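Local coordinates for Serine/threonine protein kinase (Mycobacterium tuberculosis, PDB 4ESQ) that probably phosphorylates serine and threonine residues of proteins as a membrane receptor kinase, of which this chain is the extracellular sensor domain, at residues A[138-146]-A[154-162]; A[83-93]-A[164-174]. All blocks are in the same frame, centred on the assembly; numbering follows the deposited sequence.

Contact 1 (A[138-146]-A[154-162])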
ATOM      1  N   PRO A 138       8.673  14.226   0.506  1.00 20.47           N
ATOM      2  CA  PRO A 138       7.327  14.644   0.910  1.00 19.60           C
ATOM      3  C   PRO A 138       6.402  14.855  -0.286  1.00 18.64           C
ATOM      4  O   PRO A 138       6.831  15.341  -1.341  1.00 17.28           O
ATOM      5  CB  PRO A 138       7.580  15.963   1.645  1.00 24.56           C
ATOM      6  CG  PRO A 138       8.950  15.811   2.201  1.00 23.25           C
ATOM      7  CD  PRO A 138       9.722  14.993   1.200  1.00 21.83           C
ATOM      8  N   PRO A 139       5.129  14.475  -0.135  1.00 16.11           N
ATOM      9  CA  PRO A 139       4.528  13.870   1.054  1.00 14.87           C
ATOM     10  C   PRO A 139       4.490  12.351   0.944  1.00 17.13           C
ATOM     11  O   PRO A 139       3.588  11.718   1.491  1.00 19.60           O
ATOM     12  CB  PRO A 139       3.104  14.407   0.998  1.00 15.34           C
ATOM     13  CG  PRO A 139       2.808  14.453  -0.449  1.00 15.48           C
ATOM     14  CD  PRO A 139       4.110  14.777  -1.157  1.00 16.78           C
ATOM     15  N   THR A 140       5.437  11.776   0.221  1.00 15.60           N
ATOM     16  CA  THR A 140       5.419  10.337  -0.045  1.00 16.95           C
ATOM     17  C   THR A 140       6.420   9.626   0.843  1.00 17.00           C
ATOM     18  O   THR A 140       7.523  10.127   1.085  1.00 17.77           O
ATOM     19  CB  THR A 140       5.765  10.030  -1.525  1.00 17.01           C
ATOM     20  OG1 THR A 140       4.815  10.664  -2.391  1.00 18.10           O
ATOM     21  CG2 THR A 140       5.753   8.520  -1.790  1.00 17.36           C
ATOM     22  N   ILE A 141       6.039   8.455   1.338  1.00 11.64           N
ATOM     23  CA  ILE A 141       6.984   7.590   2.026  1.00 11.43           C
ATOM     24  C   ILE A 141       7.015   6.217   1.348  1.00 11.92           C
ATOM     25  O   ILE A 141       5.991   5.726   0.874  1.00 12.54           O
ATOM     26  CB  ILE A 141       6.631   7.424   3.519  1.00 11.39           C
ATOM     27  CG1 ILE A 141       5.186   6.952   3.666  1.00 10.82           C
ATOM     28  CG2 ILE A 141       6.881   8.728   4.293  1.00 13.06           C
ATOM     29  CD1 ILE A 141       4.770   6.702   5.108  1.00 13.55           C
ATOM     30  N   THR A 142       8.191   5.598   1.304  1.00 14.01           N
ATOM     31  CA  THR A 142       8.309   4.240   0.787  1.00  9.50           C
ATOM     32  C   THR A 142       9.254   3.440   1.667  1.00  9.84           C
ATOM     33  O   THR A 142      10.120   3.999   2.340  1.00 11.71           O
ATOM     34  CB  THR A 142       8.855   4.188  -0.661  1.00 14.90           C
ATOM     35  OG1 THR A 142      10.196   4.691  -0.691  1.00 14.92           O
ATOM     36  CG2 THR A 142       7.977   5.000  -1.614  1.00 16.08           C
ATOM     37  N   VAL A 143       9.089   2.128   1.654  1.00 12.06           N
ATOM     38  CA  VAL A 143      10.028   1.248   2.336  1.00 12.63           C
ATOM     39  C   VAL A 143       9.955  -0.119   1.685  1.00 12.60           C
ATOM     40  O   VAL A 143       8.876  -0.562   1.291  1.00 14.21           O
ATOM     41  CB  VAL A 143       9.755   1.153   3.871  1.00 11.11           C
ATOM     42  CG1 VAL A 143       8.418   0.468   4.145  1.00 13.53           C
ATOM     43  CG2 VAL A 143      10.895   0.405   4.581  1.00 13.30           C
ATOM     44  N   ILE A 144      11.108  -0.769   1.549  1.00 13.29           N
ATOM     45  CA  ILE A 144      11.162  -2.115   0.996  1.00 11.38           C
ATOM     46  C   ILE A 144      11.318  -3.136   2.117  1.00 12.81           C
ATOM     47  O   ILE A 144      12.138  -2.964   3.013  1.00 14.40           O
ATOM     48  CB  ILE A 144      12.314  -2.241  -0.021  1.00 19.32           C
ATOM     49  CG1 ILE A 144      12.000  -1.402  -1.261  1.00 15.34           C
ATOM     50  CG2 ILE A 144      12.524  -3.687  -0.424  1.00 15.85           C
ATOM     51  CD1 ILE A 144      13.176  -1.268  -2.191  1.00 17.14           C
ATOM     52  N   ASP A 145      10.500  -4.182   2.088  1.00 13.20           N
ATOM     53  CA  ASP A 145      10.652  -5.260   3.056  1.00 16.98           C
ATOM     54  C   ASP A 145      10.953  -6.561   2.331  1.00 16.32           C
ATOM     55  O   ASP A 145      10.469  -6.799   1.232  1.00 15.32           O
ATOM     56  CB  ASP A 145       9.423  -5.396   3.948  1.00 18.00           C
ATOM     57  CG  ASP A 145       8.144  -5.227   3.193  1.00 23.23           C
ATOM     58  OD1 ASP A 145       8.041  -5.793   2.086  1.00 35.01           O
ATOM     59  OD2 ASP A 145       7.247  -4.511   3.693  1.00 25.06           O
ATOM     60  N   THR A 146      11.764  -7.394   2.955  1.00 13.63           N
ATOM     61  CA  THR A 146      12.296  -8.572   2.289  1.00 16.10           C
ATOM     62  C   THR A 146      11.935  -9.802   3.094  1.00 17.08           C
ATOM     63  O   THR A 146      12.213  -9.858   4.293  1.00 17.06           O
ATOM     64  CB  THR A 146      13.825  -8.468   2.181  1.00 20.67           C
ATOM     65  OG1 THR A 146      14.173  -7.266   1.478  1.00 17.77           O
ATOM     66  CG2 THR A 146      14.407  -9.683   1.468  1.00 19.67           C
ATOM     67  N   GLU A 154      10.322  -9.815  -2.325  1.00 12.57           N
ATOM     68  CA  GLU A 154      10.323  -8.554  -1.591  1.00 13.10           C
ATOM     69  C   GLU A 154       9.070  -7.764  -1.891  1.00 13.31           C
ATOM     70  O   GLU A 154       8.386  -8.046  -2.862  1.00 10.08           O
ATOM     71  CB  GLU A 154      11.544  -7.712  -1.973  1.00 16.41           C
ATOM     72  CG  GLU A 154      12.869  -8.304  -1.544  1.00 18.55           C
ATOM     73  CD  GLU A 154      14.040  -7.410  -1.903  1.00 24.77           C
ATOM     74  OE1 GLU A 154      14.269  -7.191  -3.115  1.00 29.90           O
ATOM     75  OE2 GLU A 154      14.730  -6.929  -0.977  1.00 24.27           O
ATOM     76  N   CYS A 155       8.764  -6.785  -1.045  1.00 11.40           N
ATOM     77  CA  CYS A 155       7.654  -5.869  -1.315  1.00 10.61           C
ATOM     78  C   CYS A 155       8.128  -4.452  -1.097  1.00 14.23           C
ATOM     79  O   CYS A 155       8.920  -4.193  -0.197  1.00 16.70           O
ATOM     80  CB  CYS A 155       6.471  -6.140  -0.391  1.00 16.02           C
ATOM     81  SG  CYS A 155       5.684  -7.743  -0.599  1.00 15.62           S
ATOM     82  N   GLN A 156       7.656  -3.527  -1.924  1.00 11.38           N
ATOM     83  CA  GLN A 156       7.812  -2.118  -1.589  1.00 11.70           C
ATOM     84  C   GLN A 156       6.469  -1.547  -1.178  1.00 12.92           C
ATOM     85  O   GLN A 156       5.462  -1.718  -1.881  1.00 10.69           O
ATOM     86  CB  GLN A 156       8.379  -1.299  -2.746  1.00 13.66           C
ATOM     87  CG  GLN A 156       8.690   0.149  -2.331  1.00 12.46           C
ATOM     88  CD  GLN A 156       8.987   1.062  -3.504  1.00 13.36           C
ATOM     89  OE1 GLN A 156       8.344   0.969  -4.546  1.00 13.10           O
ATOM     90  NE2 GLN A 156       9.963   1.960  -3.335  1.00 13.15           N
ATOM     91  N   ARG A 157       6.453  -0.898  -0.016  1.00 12.47           N
ATOM     92  CA  ARG A 157       5.285  -0.150   0.432  1.00 13.06           C
ATOM     93  C   ARG A 157       5.451   1.301  -0.007  1.00 11.37           C
ATOM     94  O   ARG A 157       6.550   1.859   0.061  1.00 12.27           O
ATOM     95  CB  ARG A 157       5.154  -0.214   1.960  1.00 13.12           C
ATOM     96  CG  ARG A 157       4.719  -1.576   2.508  1.00 12.14           C
ATOM     97  CD  ARG A 157       3.226  -1.805   2.336  1.00 16.35           C
ATOM     98  NE  ARG A 157       2.405  -1.068   3.299  1.00 16.41           N
ATOM     99  CZ  ARG A 157       1.630  -0.033   2.994  1.00 11.90           C
ATOM    100  NH1 ARG A 157       1.581   0.424   1.739  1.00 12.66           N
ATOM    101  NH2 ARG A 157       0.904   0.556   3.941  1.00 11.31           N
ATOM    102  N   ALA A 158       4.369   1.917  -0.469  1.00 10.04           N
ATOM    103  CA  ALA A 158       4.402   3.348  -0.746  1.00 10.64           C
ATOM    104  C   ALA A 158       3.112   3.970  -0.258  1.00 10.19           C
ATOM    105  O   ALA A 158       2.031   3.406  -0.441  1.00 12.78           O
ATOM    106  CB  ALA A 158       4.581   3.614  -2.228  1.00 12.18           C
ATOM    107  N   MET A 159       3.226   5.131   0.371  1.00  9.86           N
ATOM    108  CA  MET A 159       2.044   5.882   0.769  1.00  9.70           C
ATOM    109  C   MET A 159       2.246   7.331   0.393  1.00 12.38           C
ATOM    110  O   MET A 159       3.338   7.877   0.551  1.00 12.51           O
ATOM    111  CB  MET A 159       1.793   5.769   2.276  1.00 10.84           C
ATOM    112  CG  MET A 159       0.592   6.576   2.762  1.00 11.17           C
ATOM    113  SD  MET A 159       0.257   6.338   4.524  1.00 14.62           S
ATOM    114  CE  MET A 159      -0.239   4.615   4.537  1.00 17.03           C
ATOM    115  N   SER A 160       1.191   7.943  -0.118  1.00  9.96           N
ATOM    116  CA  SER A 160       1.228   9.368  -0.413  1.00 11.67           C
ATOM    117  C   SER A 160      -0.146   9.959  -0.146  1.00 11.56           C
ATOM    118  O   SER A 160      -1.085   9.252   0.246  1.00 10.73           O
ATOM    119  CB  SER A 160       1.657   9.615  -1.864  1.00 14.11           C
ATOM    120  OG  SER A 160       2.135  10.952  -2.043  1.00 14.38           O
ATOM    121  N   VAL A 161      -0.263  11.264  -0.349  1.00 11.85           N
ATOM    122  CA  VAL A 161      -1.527  11.946  -0.153  1.00 10.52           C
ATOM    123  C   VAL A 161      -1.625  13.053  -1.181  1.00 11.77           C
ATOM    124  O   VAL A 161      -0.631  13.714  -1.494  1.00 13.92           O
ATOM    125  CB  VAL A 161      -1.648  12.522   1.270  1.00 12.27           C
ATOM    126  CG1 VAL A 161      -0.354  13.224   1.673  1.00 15.58           C
ATOM    127  CG2 VAL A 161      -2.845  13.469   1.380  1.00 14.57           C
ATOM    128  N   ALA A 162      -2.822  13.219  -1.727  1.00 13.30           N
ATOM    129  CA  ALA A 162      -3.132  14.350  -2.591  1.00 12.59           C
ATOM    130  C   ALA A 162      -4.576  14.726  -2.290  1.00 14.50           C
ATOM    131  O   ALA A 162      -5.428  13.849  -2.156  1.00 11.71           O
ATOM    132  CB  ALA A 162      -2.969  13.976  -4.040  1.00 13.64           C
TER
HETATM  133  O   HOH W   1      11.815   2.358  -0.804  1.00 13.10           O
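Ile141, Val143 and Asp145 pair with Met159, Arg157 and Cys155 in the ladder of a beta hairpin, its strands 141-146 and 154-162 running antiparallel with 4.6 Å between their axes. Six backbone hydrogen bonds hold it. At one end Thr146 and Glu154 lie side by side: Thr146 OG1 donates at 2.5 Å to Glu154 OE2, which accepts through the lone pair facing away from the other carboxylate oxygen. At the other, the hydroxyls Thr140 OG1 and Ser160 OG are 2.7 Å apart in a hydrogen bond, and beyond them Pro139, entered through a cis peptide, sets CB against Val161 CG1. Between these ends, on the face that carries Thr146 and Glu154, Ile144 CG1 rests on Gln156 CG at 3.8 Å and Thr142 CG2 on Ala158 CB. A water links Thr142 OG1 to Gln156 NE2, an amide whose NE2 also binds Asn178 and whose OE1 takes the N-H of Gly181. The opposite face carries Ile141 CG1 alongside Met159 CB. Asp145 CG is tucked between its own backbone N and carbonyl carbon (chi1 41°), which swings OD1 in over the neighbouring strand to 3.0 Å from Cys155 CB. Arg157, bent at chi2 and chi3, carries its guanidinium away from the hairpin to Asp168, Val169 O and Gly52 O. Helix 96-111 covers the Met159 face through Phe102 and Ser106, while helix 179-192 lies against Ala158 and Ser160 on the other. In the sheet the hairpin is flanked by strand 125-131 beside 141-147 and by strand 165-173 beside 154-162.

Contact 2 (A[83-93]-A[164-174]); sequences EHWVNQAVVAF and NVVVDVNACGY
With CG anti to the backbone N (chi1 -173°), Trp85 brings its ring to the neighbouring strand, while Cys172 keeps SG beside its own N (chi1 -51°); Trp85 CE3 and Cys172 SG thus meet at 3.8 Å in an oblique sulfur-aromatic contact. The two residues form a hydrogen-bonded pair between antiparallel strands 84-92 and 165-173, two interior strands of the sheet of the PknH-like extracellular domain. The same ring reaches Asn170 ND2 through CZ3, amide and ring planes standing almost perpendicular. A water accepts from both Asn170 ND2 and Asn87 ND2 and lies in the plane of the indole at its edge. Farther along this face, Val166 CG2 presses obliquely on Phe93 CE1 at 3.4 Å. The buried Asp168 carboxylate is held from outside the two strands by Tyr62 and Ser57. On the reverse face Val90 CB packs on Val165 CG1 at 3.8 Å, and Ile187 of helix 179-192 touches Val90 and Val167. At the Tyr174 end a water joins Glu83 O to Tyr174 N. The far end is closed by side chain as well as backbone: Asn164, whose OD1 takes the N-H of Val5, donates from ND2 to Phe93 O at 2.9 Å, with that oxygen only 3° out of the amide plane.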
ATOM      1  N   GLU A  83       4.605 -14.168 -10.467  1.00 14.65           N
ATOM      2  CA  GLU A  83       5.863 -13.425 -10.380  1.00 13.83           C
ATOM      3  C   GLU A  83       5.689 -12.041  -9.755  1.00 12.97           C
ATOM      4  O   GLU A  83       6.648 -11.474  -9.224  1.00 12.94           O
ATOM      5  CB  GLU A  83       6.505 -13.279 -11.767  1.00 19.64           C
ATOM      6  CG  GLU A  83       6.989 -14.594 -12.381  1.00 21.91           C
ATOM      7  CD  GLU A  83       8.247 -15.132 -11.716  1.00 24.56           C
ATOM      8  OE1 GLU A  83       9.094 -14.322 -11.277  1.00 19.76           O
ATOM      9  OE2 GLU A  83       8.385 -16.371 -11.630  1.00 29.43           O
ATOM     10  N   HIS A  84       4.469 -11.503  -9.821  1.00 12.29           N
ATOM     11  CA  HIS A  84       4.206 -10.134  -9.370  1.00 12.39           C
ATOM     12  C   HIS A  84       2.880 -10.063  -8.619  1.00 14.00           C
ATOM     13  O   HIS A  84       1.947 -10.805  -8.922  1.00 13.17           O
ATOM     14  CB  HIS A  84       4.142  -9.188 -10.568  1.00 13.48           C
ATOM     15  CG  HIS A  84       5.345  -9.255 -11.456  1.00 12.97           C
ATOM     16  ND1 HIS A  84       5.351  -9.949 -12.647  1.00 12.55           N
ATOM     17  CD2 HIS A  84       6.584  -8.725 -11.325  1.00 12.73           C
ATOM     18  CE1 HIS A  84       6.537  -9.832 -13.218  1.00 15.63           C
ATOM     19  NE2 HIS A  84       7.307  -9.099 -12.432  1.00 15.92           N
ATOM     20  N   TRP A  85       2.788  -9.155  -7.654  1.00 13.17           N
ATOM     21  CA  TRP A  85       1.576  -9.018  -6.854  1.00 10.01           C
ATOM     22  C   TRP A  85       1.453  -7.568  -6.421  1.00 11.91           C
ATOM     23  O   TRP A  85       2.414  -6.996  -5.907  1.00 13.19           O
ATOM     24  CB  TRP A  85       1.685  -9.924  -5.627  1.00 11.15           C
ATOM     25  CG  TRP A  85       0.464 -10.043  -4.767  1.00 14.65           C
ATOM     26  CD1 TRP A  85      -0.526 -10.988  -4.865  1.00 13.45           C
ATOM     27  CD2 TRP A  85       0.119  -9.218  -3.647  1.00 12.84           C
ATOM     28  NE1 TRP A  85      -1.470 -10.789  -3.877  1.00 12.23           N
ATOM     29  CE2 TRP A  85      -1.092  -9.710  -3.118  1.00 13.43           C
ATOM     30  CE3 TRP A  85       0.717  -8.105  -3.043  1.00 13.02           C
ATOM     31  CZ2 TRP A  85      -1.727  -9.120  -2.019  1.00 12.14           C
ATOM     32  CZ3 TRP A  85       0.092  -7.532  -1.943  1.00 13.80           C
ATOM     33  CH2 TRP A  85      -1.120  -8.038  -1.449  1.00 12.02           C
ATOM     34  N   VAL A  86       0.285  -6.964  -6.643  1.00  9.93           N
ATOM     35  CA  VAL A  86       0.093  -5.565  -6.282  1.00 13.55           C
ATOM     36  C   VAL A  86      -1.196  -5.392  -5.514  1.00 12.19           C
ATOM     37  O   VAL A  86      -2.236  -5.901  -5.924  1.00 13.00           O
ATOM     38  CB  VAL A  86       0.045  -4.663  -7.532  1.00 13.36           C
ATOM     39  CG1 VAL A  86      -0.546  -3.276  -7.195  1.00 14.24           C
ATOM     40  CG2 VAL A  86       1.429  -4.556  -8.159  1.00 11.63           C
ATOM     41  N   ASN A  87      -1.124  -4.672  -4.399  1.00 10.97           N
ATOM     42  CA  ASN A  87      -2.310  -4.243  -3.673  1.00 11.78           C
ATOM     43  C   ASN A  87      -2.286  -2.717  -3.717  1.00 12.16           C
ATOM     44  O   ASN A  87      -1.373  -2.091  -3.165  1.00 10.98           O
ATOM     45  CB  ASN A  87      -2.274  -4.738  -2.224  1.00 12.14           C
ATOM     46  CG  ASN A  87      -3.590  -4.489  -1.464  1.00 14.60           C
ATOM     47  OD1 ASN A  87      -4.479  -3.778  -1.928  1.00 13.29           O
ATOM     48  ND2 ASN A  87      -3.703  -5.086  -0.283  1.00 18.83           N
ATOM     49  N   GLN A  88      -3.257  -2.132  -4.409  1.00  9.40           N
ATOM     50  CA  GLN A  88      -3.350  -0.680  -4.518  1.00 10.26           C
ATOM     51  C   GLN A  88      -4.664  -0.227  -3.925  1.00 10.98           C
ATOM     52  O   GLN A  88      -5.702  -0.825  -4.179  1.00 11.36           O
ATOM     53  CB  GLN A  88      -3.252  -0.218  -5.979  1.00 11.23           C
ATOM     54  CG  GLN A  88      -4.117  -1.019  -6.942  1.00  9.35           C
ATOM     55  CD  GLN A  88      -4.292  -0.324  -8.289  1.00 12.72           C
ATOM     56  OE1 GLN A  88      -4.084   0.880  -8.420  1.00 11.35           O
ATOM     57  NE2 GLN A  88      -4.710  -1.084  -9.283  1.00 10.59           N
ATOM     58  N   ALA A  89      -4.615   0.826  -3.120  1.00  9.77           N
ATOM     59  CA  ALA A  89      -5.822   1.337  -2.490  1.00 10.11           C
ATOM     60  C   ALA A  89      -5.774   2.847  -2.359  1.00 12.76           C
ATOM     61  O   ALA A  89      -4.701   3.440  -2.215  1.00 10.27           O
ATOM     62  CB  ALA A  89      -6.001   0.710  -1.120  1.00  9.37           C
ATOM     63  N   VAL A  90      -6.957   3.457  -2.404  1.00 10.05           N
ATOM     64  CA  VAL A  90      -7.114   4.872  -2.104  1.00 10.07           C
ATOM     65  C   VAL A  90      -8.127   5.032  -0.982  1.00 12.41           C
ATOM     66  O   VAL A  90      -9.132   4.315  -0.909  1.00 10.72           O
ATOM     67  CB  VAL A  90      -7.543   5.675  -3.330  1.00 10.05           C
ATOM     68  CG1 VAL A  90      -6.351   5.839  -4.268  1.00 11.72           C
ATOM     69  CG2 VAL A  90      -8.697   4.976  -4.045  1.00  9.77           C
ATOM     70  N   VAL A  91      -7.857   5.979  -0.099  1.00 10.45           N
ATOM     71  CA  VAL A  91      -8.672   6.141   1.091  1.00  9.70           C
ATOM     72  C   VAL A  91      -9.109   7.596   1.178  1.00 11.52           C
ATOM     73  O   VAL A  91      -8.267   8.499   1.155  1.00 13.24           O
ATOM     74  CB  VAL A  91      -7.897   5.744   2.361  1.00 10.20           C
ATOM     75  CG1 VAL A  91      -8.784   5.903   3.591  1.00 12.22           C
ATOM     76  CG2 VAL A  91      -7.364   4.301   2.248  1.00 12.97           C
ATOM     77  N   ALA A  92     -10.417   7.819   1.258  1.00 11.05           N
ATOM     78  CA  ALA A  92     -10.956   9.176   1.336  1.00 11.44           C
ATOM     79  C   ALA A  92     -11.067   9.620   2.781  1.00 12.81           C
ATOM     80  O   ALA A  92     -11.416   8.832   3.655  1.00 14.25           O
ATOM     81  CB  ALA A  92     -12.318   9.253   0.669  1.00 13.26           C
ATOM     82  N   PHE A  93     -10.767  10.894   3.011  1.00 11.47           N
ATOM     83  CA  PHE A  93     -10.936  11.532   4.308  1.00  9.88           C
ATOM     84  C   PHE A  93     -11.796  12.769   4.093  1.00 13.74           C
ATOM     85  O   PHE A  93     -11.955  13.220   2.972  1.00 13.56           O
ATOM     86  CB  PHE A  93      -9.578  11.940   4.871  1.00 10.19           C
ATOM     87  CG  PHE A  93      -8.751  10.780   5.346  1.00 10.07           C
ATOM     88  CD1 PHE A  93      -8.023  10.011   4.450  1.00 12.89           C
ATOM     89  CD2 PHE A  93      -8.703  10.469   6.694  1.00 11.95           C
ATOM     90  CE1 PHE A  93      -7.258   8.942   4.895  1.00 11.43           C
ATOM     91  CE2 PHE A  93      -7.946   9.400   7.147  1.00 11.95           C
ATOM     92  CZ  PHE A  93      -7.219   8.632   6.240  1.00 12.80           C
ATOM     93  N   ASN A 164      -7.789  15.171  -0.440  1.00 13.22           N
ATOM     94  CA  ASN A 164      -8.272  14.470   0.748  1.00 15.22           C
ATOM     95  C   ASN A 164      -8.089  12.958   0.650  1.00 13.56           C
ATOM     96  O   ASN A 164      -8.757  12.203   1.364  1.00 12.68           O
ATOM     97  CB  ASN A 164      -9.758  14.761   0.970  1.00 15.30           C
ATOM     98  CG  ASN A 164     -10.607  14.313  -0.199  1.00 15.94           C
ATOM     99  OD1 ASN A 164     -10.262  14.553  -1.356  1.00 15.63           O
ATOM    100  ND2 ASN A 164     -11.713  13.640   0.093  1.00 13.60           N
ATOM    101  N   VAL A 165      -7.199  12.517  -0.234  1.00 11.38           N
ATOM    102  CA  VAL A 165      -7.080  11.089  -0.523  1.00 12.66           C
ATOM    103  C   VAL A 165      -5.699  10.562  -0.169  1.00 11.51           C
ATOM    104  O   VAL A 165      -4.692  11.123  -0.589  1.00 13.70           O
ATOM    105  CB  VAL A 165      -7.344  10.791  -2.016  1.00 11.56           C
ATOM    106  CG1 VAL A 165      -7.133   9.299  -2.335  1.00 13.01           C
ATOM    107  CG2 VAL A 165      -8.739  11.228  -2.402  1.00 12.61           C
ATOM    108  N   VAL A 166      -5.663   9.488   0.611  1.00 10.69           N
ATOM    109  CA  VAL A 166      -4.419   8.780   0.888  1.00 11.60           C
ATOM    110  C   VAL A 166      -4.245   7.622  -0.094  1.00 10.81           C
ATOM    111  O   VAL A 166      -5.183   6.875  -0.364  1.00 11.28           O
ATOM    112  CB  VAL A 166      -4.385   8.245   2.328  1.00 12.10           C
ATOM    113  CG1 VAL A 166      -3.190   7.288   2.505  1.00 12.18           C
ATOM    114  CG2 VAL A 166      -4.319   9.406   3.320  1.00 12.57           C
ATOM    115  N   VAL A 167      -3.049   7.502  -0.642  1.00 11.13           N
ATOM    116  CA  VAL A 167      -2.737   6.474  -1.619  1.00  8.95           C
ATOM    117  C   VAL A 167      -1.878   5.452  -0.885  1.00  9.08           C
ATOM    118  O   VAL A 167      -0.881   5.814  -0.269  1.00 11.68           O
ATOM    119  CB  VAL A 167      -1.974   7.091  -2.793  1.00  9.81           C
ATOM    120  CG1 VAL A 167      -1.601   6.034  -3.826  1.00 11.53           C
ATOM    121  CG2 VAL A 167      -2.831   8.177  -3.427  1.00 12.12           C
ATOM    122  N   ASP A 168      -2.277   4.182  -0.926  1.00  9.21           N
ATOM    123  CA  ASP A 168      -1.657   3.165  -0.080  1.00 12.13           C
ATOM    124  C   ASP A 168      -1.372   1.936  -0.922  1.00 11.75           C
ATOM    125  O   ASP A 168      -2.302   1.234  -1.316  1.00 12.03           O
ATOM    126  CB  ASP A 168      -2.625   2.817   1.062  1.00 13.32           C
ATOM    127  CG  ASP A 168      -1.945   2.159   2.248  1.00 15.08           C
ATOM    128  OD1 ASP A 168      -0.726   1.920   2.188  1.00 15.78           O
ATOM    129  OD2 ASP A 168      -2.649   1.884   3.252  1.00 14.73           O
ATOM    130  N   VAL A 169      -0.094   1.679  -1.196  1.00  9.42           N
ATOM    131  CA  VAL A 169       0.299   0.667  -2.186  1.00 10.12           C
ATOM    132  C   VAL A 169       1.338  -0.339  -1.683  1.00 11.37           C
ATOM    133  O   VAL A 169       2.317   0.029  -1.029  1.00 10.35           O
ATOM    134  CB  VAL A 169       0.867   1.355  -3.440  1.00 10.97           C
ATOM    135  CG1 VAL A 169       1.315   0.322  -4.475  1.00 12.75           C
ATOM    136  CG2 VAL A 169      -0.165   2.325  -4.040  1.00 10.78           C
ATOM    137  N   ASN A 170       1.131  -1.612  -2.014  1.00 10.95           N
ATOM    138  CA  ASN A 170       2.109  -2.656  -1.736  1.00 11.70           C
ATOM    139  C   ASN A 170       2.386  -3.363  -3.042  1.00 12.01           C
ATOM    140  O   ASN A 170       1.452  -3.848  -3.698  1.00 14.86           O
ATOM    141  CB  ASN A 170       1.555  -3.642  -0.700  1.00 12.63           C
ATOM    142  CG  ASN A 170       2.645  -4.467  -0.023  1.00 15.97           C
ATOM    143  OD1 ASN A 170       3.832  -4.148  -0.109  1.00 13.60           O
ATOM    144  ND2 ASN A 170       2.239  -5.517   0.672  1.00 13.07           N
ATOM    145  N   ALA A 171       3.647  -3.373  -3.467  1.00  7.75           N
ATOM    146  CA  ALA A 171       4.006  -4.002  -4.733  1.00  9.89           C
ATOM    147  C   ALA A 171       5.120  -5.010  -4.483  1.00 10.34           C
ATOM    148  O   ALA A 171       6.168  -4.656  -3.936  1.00 11.60           O
ATOM    149  CB  ALA A 171       4.450  -2.953  -5.756  1.00 11.70           C
ATOM    150  N   CYS A 172       4.893  -6.258  -4.892  1.00 10.82           N
ATOM    151  CA  CYS A 172       5.783  -7.361  -4.532  1.00  8.65           C
ATOM    152  C   CYS A 172       6.266  -8.152  -5.737  1.00 10.61           C
ATOM    153  O   CYS A 172       5.555  -8.294  -6.728  1.00 11.98           O
ATOM    154  CB  CYS A 172       5.082  -8.313  -3.561  1.00 11.89           C
ATOM    155  SG  CYS A 172       4.312  -7.518  -2.104  1.00 13.92           S
ATOM    156  N   GLY A 173       7.471  -8.694  -5.631  1.00 12.38           N
ATOM    157  CA  GLY A 173       8.055  -9.452  -6.727  1.00 10.86           C
ATOM    158  C   GLY A 173       9.491  -9.812  -6.418  1.00 15.61           C
ATOM    159  O   GLY A 173       9.956  -9.612  -5.296  1.00 11.83           O
ATOM    160  N   TYR A 174      10.202 -10.346  -7.409  1.00 14.24           N
ATOM    161  CA  TYR A 174      11.599 -10.721  -7.208  1.00 14.65           C
ATOM    162  C   TYR A 174      12.576  -9.614  -7.612  1.00 14.58           C
ATOM    163  O   TYR A 174      13.764  -9.684  -7.280  1.00 15.96           O
ATOM    164  CB  TYR A 174      11.933 -11.984  -7.999  1.00 16.10           C
ATOM    165  CG  TYR A 174      11.262 -13.228  -7.491  1.00 15.41           C
ATOM    166  CD1 TYR A 174      11.822 -13.962  -6.450  1.00 19.26           C
ATOM    167  CD2 TYR A 174      10.078 -13.684  -8.054  1.00 16.35           C
ATOM    168  CE1 TYR A 174      11.215 -15.109  -5.978  1.00 19.29           C
ATOM    169  CE2 TYR A 174       9.466 -14.839  -7.586  1.00 15.78           C
ATOM    170  CZ  TYR A 174      10.044 -15.542  -6.549  1.00 22.39           C
ATOM    171  OH  TYR A 174       9.454 -16.688  -6.068  1.00 27.78           O
TER
HETATM  172  O   HOH W   2       9.022 -10.647  -9.950  1.00 14.81           O
HETATM  173  O   HOH W   3      -0.873  -5.415   1.366  1.00  7.58           O

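How the contacts relate
Contact 1 is nested within the chain loop that contact 2 closes, and strands 154-162 and 165-173, consecutive in sequence and adjacent in the sheet, join the two; the centres of the two contacts lie about 9 Å apart. The Cys155-Cys172 disulfide, 2.0 Å from Cys155 SG to Cys172 SG, ties them covalently, and Gln156 N probably hydrogen-bonds to Ala171 O at 2.7 Å. A bound terbium ion lies about 6 Å from the Asn87 side chain of contact 2, and one lies about 11 Å from that of Cys155 in contact 1. A bound buffer molecule (BTB), probably from the crystallisation liquor, sits about 4 Å from the side chain of Tyr174 in contact 2.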